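PDB 3T33: LanC-like protein GCR2 from Arabidopsis thaliana, which binds zinc, belongs to the LanC-like protein family, and may play a role in abscisic acid signalling. Local coordinates for residues Lys257-Arg267 against Tyr305-Glu316. Residues are numbered along the deposited sequence; the frame is centred on the assembly and turned at random.
Sequences KGTLSYMIQNR and YNTKEFVEAAME
Arg267 and Glu316 form the salt bridge of this contact, with NH2 of Arg267 2.6 Å from OE2 of Glu316. As a hydrogen bond it is weak. The N-H...O angle is 122°, and the guanidinium and carboxylate planes are turned 72° apart. One nitrogen meets one oxygen obliquely, not as a paired, coplanar bridge. Arg267 lies just past the end of helix 250-265. Its CG sits between the backbone N and the carbonyl carbon (chi1 64°), and the chain then runs extended as far as NE, which brings the guanidinium to Glu316 on helix 308-324.

The other polar pair is looser. OG of Ser261 comes within 3.3 Å of OE1 of Glu309, but its hydrogen goes to Lys257 O in its own helix, 3.2 Å away. That donor stands above the carbonyl plane. Lys257 O therefore accepts twice, from OG and N of Ser261.

The rest of the contact is apolar. CD1 of Ile264 meets the Phe310 ring at its edge and touches CB of Ala313 at 3.6 Å. CG of Lys257 also reaches the Phe310 edge, and CB of Leu260 lies 4.0 Å from CE1 of Phe310. Farther along, the extended Lys257 chain lays CE over one face of the Tyr305 ring, 3.8 Å from its centroid, a CH-pi contact. Ala301 of helix 291-305 touches Leu260 and Phe310, and Leu298 touches Ile264 and Ala313.

Helix segments 257-265 and 308-316 cross at 46° and belong to the all-helical LanC-like domain, away from the zinc site. The chemistry implies an interface held mainly by apolar contact and aliphatic-aromatic packing, with a single, poorly aligned salt bridge tying the loop after helix 250-265 to helix 308-324.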
ATOM      1  N   LYS A 257     -13.144  11.561 -11.944  1.00 39.94           N
ATOM      2  CA  LYS A 257     -12.246  12.627 -12.484  1.00 41.40           C
ATOM      3  C   LYS A 257     -12.484  13.916 -11.710  1.00 41.10           C
ATOM      4  O   LYS A 257     -11.545  14.517 -11.165  1.00 41.05           O
ATOM      5  CB  LYS A 257     -12.454  12.886 -13.989  1.00 40.98           C
ATOM      6  CG  LYS A 257     -11.787  11.866 -14.861  1.00 43.92           C
ATOM      7  CD  LYS A 257     -12.091  12.094 -16.324  1.00 46.73           C
ATOM      8  CE  LYS A 257     -11.553  10.958 -17.205  1.00 49.59           C
ATOM      9  NZ  LYS A 257     -12.034  11.062 -18.670  1.00 51.27           N
ATOM     10  N   GLY A 258     -13.757  14.273 -11.572  1.00 41.36           N
ATOM     11  CA  GLY A 258     -14.127  15.522 -10.882  1.00 42.70           C
ATOM     12  C   GLY A 258     -13.611  15.674  -9.475  1.00 41.47           C
ATOM     13  O   GLY A 258     -13.054  16.696  -9.118  1.00 41.85           O
ATOM     14  N   THR A 259     -13.815  14.639  -8.667  1.00 42.68           N
ATOM     15  CA  THR A 259     -13.341  14.606  -7.259  1.00 42.04           C
ATOM     16  C   THR A 259     -11.832  14.718  -7.204  1.00 41.95           C
ATOM     17  O   THR A 259     -11.292  15.391  -6.347  1.00 42.77           O
ATOM     18  CB  THR A 259     -13.818  13.306  -6.579  1.00 42.34           C
ATOM     19  OG1 THR A 259     -15.235  13.222  -6.725  1.00 43.72           O
ATOM     20  CG2 THR A 259     -13.482  13.271  -5.124  1.00 38.96           C
ATOM     21  N   LEU A 260     -11.152  14.063  -8.141  1.00 42.19           N
ATOM     22  CA  LEU A 260      -9.691  14.142  -8.178  1.00 42.06           C
ATOM     23  C   LEU A 260      -9.176  15.532  -8.630  1.00 42.92           C
ATOM     24  O   LEU A 260      -8.286  16.070  -7.999  1.00 43.37           O
ATOM     25  CB  LEU A 260      -9.078  12.987  -8.993  1.00 41.47           C
ATOM     26  CG  LEU A 260      -9.202  11.546  -8.469  1.00 37.73           C
ATOM     27  CD1 LEU A 260      -8.625  10.617  -9.456  1.00 32.97           C
ATOM     28  CD2 LEU A 260      -8.499  11.391  -7.152  1.00 31.85           C
ATOM     29  N   SER A 261      -9.746  16.120  -9.682  1.00 43.22           N
ATOM     30  CA  SER A 261      -9.461  17.543  -9.978  1.00 44.50           C
ATOM     31  C   SER A 261      -9.681  18.424  -8.772  1.00 44.35           C
ATOM     32  O   SER A 261      -8.805  19.178  -8.370  1.00 45.11           O
ATOM     33  CB  SER A 261     -10.334  18.049 -11.109  1.00 43.99           C
ATOM     34  OG  SER A 261     -10.162  17.170 -12.189  1.00 45.96           O
ATOM     35  N   TYR A 262     -10.853  18.322  -8.173  1.00 44.93           N
ATOM     36  CA  TYR A 262     -11.139  19.124  -6.997  1.00 45.02           C
ATOM     37  C   TYR A 262      -9.963  19.111  -6.050  1.00 44.58           C
ATOM     38  O   TYR A 262      -9.479  20.142  -5.679  1.00 44.61           O
ATOM     39  CB  TYR A 262     -12.399  18.605  -6.298  1.00 46.13           C
ATOM     40  CG  TYR A 262     -12.605  19.236  -4.952  1.00 47.22           C
ATOM     41  CD1 TYR A 262     -13.219  20.491  -4.840  1.00 50.52           C
ATOM     42  CD2 TYR A 262     -12.156  18.608  -3.802  1.00 46.33           C
ATOM     43  CE1 TYR A 262     -13.388  21.075  -3.620  1.00 50.52           C
ATOM     44  CE2 TYR A 262     -12.328  19.173  -2.594  1.00 47.55           C
ATOM     45  CZ  TYR A 262     -12.936  20.410  -2.511  1.00 49.91           C
ATOM     46  OH  TYR A 262     -13.093  20.973  -1.292  1.00 54.77           O
ATOM     47  N   MET A 263      -9.494  17.921  -5.676  1.00 45.37           N
ATOM     48  CA  MET A 263      -8.344  17.737  -4.768  1.00 44.25           C
ATOM     49  C   MET A 263      -7.030  18.361  -5.268  1.00 44.00           C
ATOM     50  O   MET A 263      -6.264  18.935  -4.504  1.00 42.16           O
ATOM     51  CB  MET A 263      -8.135  16.243  -4.538  1.00 44.56           C
ATOM     52  CG  MET A 263      -9.259  15.564  -3.711  1.00 47.31           C
ATOM     53  SD  MET A 263      -8.984  13.791  -3.297  1.00 49.16           S
ATOM     54  CE  MET A 263      -8.158  14.077  -1.773  1.00 47.36           C
ATOM     55  N   ILE A 264      -6.774  18.257  -6.560  1.00 44.91           N
ATOM     56  CA  ILE A 264      -5.573  18.836  -7.136  1.00 46.75           C
ATOM     57  C   ILE A 264      -5.610  20.351  -6.941  1.00 48.50           C
ATOM     58  O   ILE A 264      -4.731  20.928  -6.279  1.00 48.30           O
ATOM     59  CB  ILE A 264      -5.399  18.372  -8.621  1.00 47.26           C
ATOM     60  CG1 ILE A 264      -5.137  16.861  -8.645  1.00 46.97           C
ATOM     61  CG2 ILE A 264      -4.246  19.132  -9.345  1.00 47.26           C
ATOM     62  CD1 ILE A 264      -5.187  16.238  -9.988  1.00 48.31           C
ATOM     63  N   GLN A 265      -6.686  20.979  -7.435  1.00 50.51           N
ATOM     64  CA  GLN A 265      -6.845  22.456  -7.414  1.00 52.00           C
ATOM     65  C   GLN A 265      -6.826  23.021  -5.992  1.00 52.20           C
ATOM     66  O   GLN A 265      -6.712  24.229  -5.809  1.00 52.83           O
ATOM     67  CB  GLN A 265      -8.147  22.874  -8.111  1.00 52.68           C
ATOM     68  CG  GLN A 265      -8.345  22.265  -9.528  1.00 56.01           C
ATOM     69  CD  GLN A 265      -9.783  22.451 -10.096  1.00 61.47           C
ATOM     70  OE1 GLN A 265     -10.219  21.698 -10.996  1.00 63.51           O
ATOM     71  NE2 GLN A 265     -10.512  23.466  -9.587  1.00 59.75           N
ATOM     72  N   ASN A 266      -6.898  22.155  -4.985  1.00 51.95           N
ATOM     73  CA  ASN A 266      -7.176  22.619  -3.635  1.00 51.97           C
ATOM     74  C   ASN A 266      -6.199  22.148  -2.581  1.00 52.40           C
ATOM     75  O   ASN A 266      -6.481  22.217  -1.378  1.00 52.83           O
ATOM     76  CB  ASN A 266      -8.589  22.227  -3.240  1.00 52.36           C
ATOM     77  CG  ASN A 266      -9.604  23.239  -3.692  1.00 51.06           C
ATOM     78  OD1 ASN A 266      -9.585  24.348  -3.194  1.00 54.47           O
ATOM     79  ND2 ASN A 266     -10.478  22.875  -4.649  1.00 47.37           N
ATOM     80  N   ARG A 267      -5.045  21.697  -3.046  1.00 52.55           N
ATOM     81  CA  ARG A 267      -3.948  21.247  -2.191  1.00 53.54           C
ATOM     82  C   ARG A 267      -3.200  22.438  -1.573  1.00 53.96           C
ATOM     83  O   ARG A 267      -3.431  23.594  -1.948  1.00 53.19           O
ATOM     84  CB  ARG A 267      -2.992  20.339  -3.005  1.00 53.89           C
ATOM     85  CG  ARG A 267      -2.304  21.072  -4.131  1.00 54.15           C
ATOM     86  CD  ARG A 267      -1.662  20.190  -5.219  1.00 55.75           C
ATOM     87  NE  ARG A 267      -0.768  21.057  -5.981  1.00 58.08           N
ATOM     88  CZ  ARG A 267      -0.261  20.834  -7.188  1.00 58.10           C
ATOM     89  NH1 ARG A 267      -0.532  19.736  -7.861  1.00 58.16           N
ATOM     90  NH2 ARG A 267       0.526  21.750  -7.729  1.00 57.02           N
ATOM     91  N   TYR A 305      -6.835   7.156 -17.340  1.00 48.94           N
ATOM     92  CA  TYR A 305      -7.428   8.306 -18.050  1.00 50.01           C
ATOM     93  C   TYR A 305      -6.508   8.957 -19.054  1.00 51.16           C
ATOM     94  O   TYR A 305      -6.969   9.478 -20.073  1.00 51.15           O
ATOM     95  CB  TYR A 305      -8.021   9.294 -17.058  1.00 48.49           C
ATOM     96  CG  TYR A 305      -9.081   8.567 -16.259  1.00 46.09           C
ATOM     97  CD1 TYR A 305     -10.008   7.756 -16.923  1.00 42.95           C
ATOM     98  CD2 TYR A 305      -9.150   8.652 -14.849  1.00 44.59           C
ATOM     99  CE1 TYR A 305     -10.986   7.056 -16.229  1.00 41.94           C
ATOM    100  CE2 TYR A 305     -10.166   7.940 -14.109  1.00 40.15           C
ATOM    101  CZ  TYR A 305     -11.065   7.145 -14.825  1.00 41.93           C
ATOM    102  OH  TYR A 305     -12.051   6.411 -14.193  1.00 41.97           O
ATOM    103  N   ASN A 306      -5.206   8.843 -18.796  1.00 52.14           N
ATOM    104  CA  ASN A 306      -4.169   9.468 -19.617  1.00 53.48           C
ATOM    105  C   ASN A 306      -4.347  10.965 -19.814  1.00 53.96           C
ATOM    106  O   ASN A 306      -4.544  11.456 -20.908  1.00 54.38           O
ATOM    107  CB  ASN A 306      -3.964   8.760 -20.957  1.00 53.35           C
ATOM    108  CG  ASN A 306      -2.541   8.954 -21.471  1.00 56.04           C
ATOM    109  OD1 ASN A 306      -1.685   9.480 -20.733  1.00 54.90           O
ATOM    110  ND2 ASN A 306      -2.275   8.546 -22.720  1.00 55.51           N
ATOM    111  N   THR A 307      -4.248  11.692 -18.730  1.00 54.55           N
ATOM    112  CA  THR A 307      -4.537  13.091 -18.763  1.00 55.18           C
ATOM    113  C   THR A 307      -3.275  13.757 -18.317  1.00 54.98           C
ATOM    114  O   THR A 307      -2.603  13.250 -17.414  1.00 55.14           O
ATOM    115  CB  THR A 307      -5.668  13.352 -17.763  1.00 55.53           C
ATOM    116  OG1 THR A 307      -6.904  12.966 -18.371  1.00 58.45           O
ATOM    117  CG2 THR A 307      -5.762  14.766 -17.396  1.00 55.86           C
ATOM    118  N   LYS A 308      -2.954  14.890 -18.931  1.00 54.27           N
ATOM    119  CA  LYS A 308      -1.820  15.686 -18.523  1.00 53.21           C
ATOM    120  C   LYS A 308      -1.970  16.068 -17.080  1.00 51.79           C
ATOM    121  O   LYS A 308      -1.010  15.970 -16.304  1.00 51.70           O
ATOM    122  CB  LYS A 308      -1.726  16.959 -19.354  1.00 53.87           C
ATOM    123  CG  LYS A 308      -0.727  17.986 -18.810  1.00 56.83           C
ATOM    124  CD  LYS A 308       0.573  17.967 -19.615  1.00 63.25           C
ATOM    125  CE  LYS A 308       0.539  19.034 -20.718  1.00 66.76           C
ATOM    126  NZ  LYS A 308       0.524  20.419 -20.117  1.00 66.48           N
ATOM    127  N   GLU A 309      -3.166  16.527 -16.725  1.00 50.50           N
ATOM    128  CA  GLU A 309      -3.434  16.998 -15.365  1.00 49.22           C
ATOM    129  C   GLU A 309      -2.990  15.985 -14.296  1.00 47.69           C
ATOM    130  O   GLU A 309      -2.475  16.388 -13.264  1.00 47.96           O
ATOM    131  CB  GLU A 309      -4.923  17.300 -15.174  1.00 49.55           C
ATOM    132  CG  GLU A 309      -5.262  17.925 -13.782  1.00 51.88           C
ATOM    133  CD  GLU A 309      -6.768  18.025 -13.502  1.00 54.19           C
ATOM    134  OE1 GLU A 309      -7.565  17.427 -14.269  1.00 54.21           O
ATOM    135  OE2 GLU A 309      -7.139  18.701 -12.506  1.00 55.78           O
ATOM    136  N   PHE A 310      -3.223  14.694 -14.567  1.00 45.52           N
ATOM    137  CA  PHE A 310      -3.074  13.613 -13.593  1.00 44.11           C
ATOM    138  C   PHE A 310      -1.619  13.210 -13.558  1.00 43.12           C
ATOM    139  O   PHE A 310      -1.029  13.241 -12.493  1.00 42.74           O
ATOM    140  CB  PHE A 310      -3.982  12.383 -13.923  1.00 44.34           C
ATOM    141  CG  PHE A 310      -5.487  12.620 -13.693  1.00 42.86           C
ATOM    142  CD1 PHE A 310      -5.945  13.538 -12.744  1.00 40.35           C
ATOM    143  CD2 PHE A 310      -6.429  11.902 -14.422  1.00 43.29           C
ATOM    144  CE1 PHE A 310      -7.308  13.777 -12.549  1.00 40.93           C
ATOM    145  CE2 PHE A 310      -7.787  12.114 -14.227  1.00 41.62           C
ATOM    146  CZ  PHE A 310      -8.227  13.069 -13.276  1.00 40.87           C
ATOM    147  N   VAL A 311      -1.041  12.899 -14.730  1.00 42.14           N
ATOM    148  CA  VAL A 311       0.392  12.650 -14.880  1.00 41.89           C
ATOM    149  C   VAL A 311       1.217  13.682 -14.087  1.00 42.15           C
ATOM    150  O   VAL A 311       2.029  13.329 -13.217  1.00 42.43           O
ATOM    151  CB  VAL A 311       0.822  12.704 -16.374  1.00 42.34           C
ATOM    152  CG1 VAL A 311       2.296  12.370 -16.537  1.00 41.36           C
ATOM    153  CG2 VAL A 311       0.053  11.743 -17.184  1.00 42.16           C
ATOM    154  N   GLU A 312       0.962  14.963 -14.336  1.00 41.73           N
ATOM    155  CA  GLU A 312       1.799  15.996 -13.771  1.00 42.21           C
ATOM    156  C   GLU A 312       1.556  16.133 -12.294  1.00 41.04           C
ATOM    157  O   GLU A 312       2.501  16.368 -11.521  1.00 41.50           O
ATOM    158  CB  GLU A 312       1.588  17.353 -14.488  1.00 43.20           C
ATOM    159  CG  GLU A 312       2.248  17.444 -15.903  1.00 46.94           C
ATOM    160  CD  GLU A 312       2.169  18.875 -16.505  1.00 54.98           C
ATOM    161  OE1 GLU A 312       1.438  19.738 -15.929  1.00 51.93           O
ATOM    162  OE2 GLU A 312       2.850  19.137 -17.547  1.00 59.55           O
ATOM    163  N   ALA A 313       0.286  15.989 -11.911  1.00 39.59           N
ATOM    164  CA  ALA A 313      -0.091  16.063 -10.511  1.00 38.35           C
ATOM    165  C   ALA A 313       0.559  14.920  -9.702  1.00 37.32           C
ATOM    166  O   ALA A 313       1.056  15.139  -8.590  1.00 35.21           O
ATOM    167  CB  ALA A 313      -1.603  16.049 -10.369  1.00 38.03           C
ATOM    168  N   ALA A 314       0.558  13.717 -10.291  1.00 36.65           N
ATOM    169  CA  ALA A 314       1.254  12.545  -9.706  1.00 36.80           C
ATOM    170  C   ALA A 314       2.730  12.848  -9.507  1.00 37.52           C
ATOM    171  O   ALA A 314       3.261  12.580  -8.428  1.00 37.79           O
ATOM    172  CB  ALA A 314       1.103  11.299 -10.587  1.00 35.23           C
ATOM    173  N   MET A 315       3.371  13.441 -10.531  1.00 37.82           N
ATOM    174  CA  MET A 315       4.794  13.756 -10.460  1.00 38.07           C
ATOM    175  C   MET A 315       5.014  14.765  -9.398  1.00 37.76           C
ATOM    176  O   MET A 315       5.978  14.664  -8.634  1.00 38.64           O
ATOM    177  CB  MET A 315       5.398  14.198 -11.822  1.00 38.85           C
ATOM    178  CG  MET A 315       5.545  13.029 -12.859  1.00 42.76           C
ATOM    179  SD  MET A 315       6.177  13.333 -14.580  1.00 53.36           S
ATOM    180  CE  MET A 315       5.217  14.730 -15.083  1.00 50.14           C
ATOM    181  N   GLU A 316       4.104  15.716  -9.285  1.00 37.45           N
ATOM    182  CA  GLU A 316       4.277  16.786  -8.284  1.00 38.29           C
ATOM    183  C   GLU A 316       4.109  16.306  -6.870  1.00 37.56           C
ATOM    184  O   GLU A 316       4.769  16.799  -5.953  1.00 38.50           O
ATOM    185  CB  GLU A 316       3.273  17.915  -8.541  1.00 38.79           C
ATOM    186  CG  GLU A 316       3.578  18.694  -9.789  1.00 43.24           C
ATOM    187  CD  GLU A 316       2.724  19.984  -9.903  1.00 53.45           C
ATOM    188  OE1 GLU A 316       2.213  20.251 -11.028  1.00 55.23           O
ATOM    189  OE2 GLU A 316       2.567  20.719  -8.877  1.00 53.04           O
TER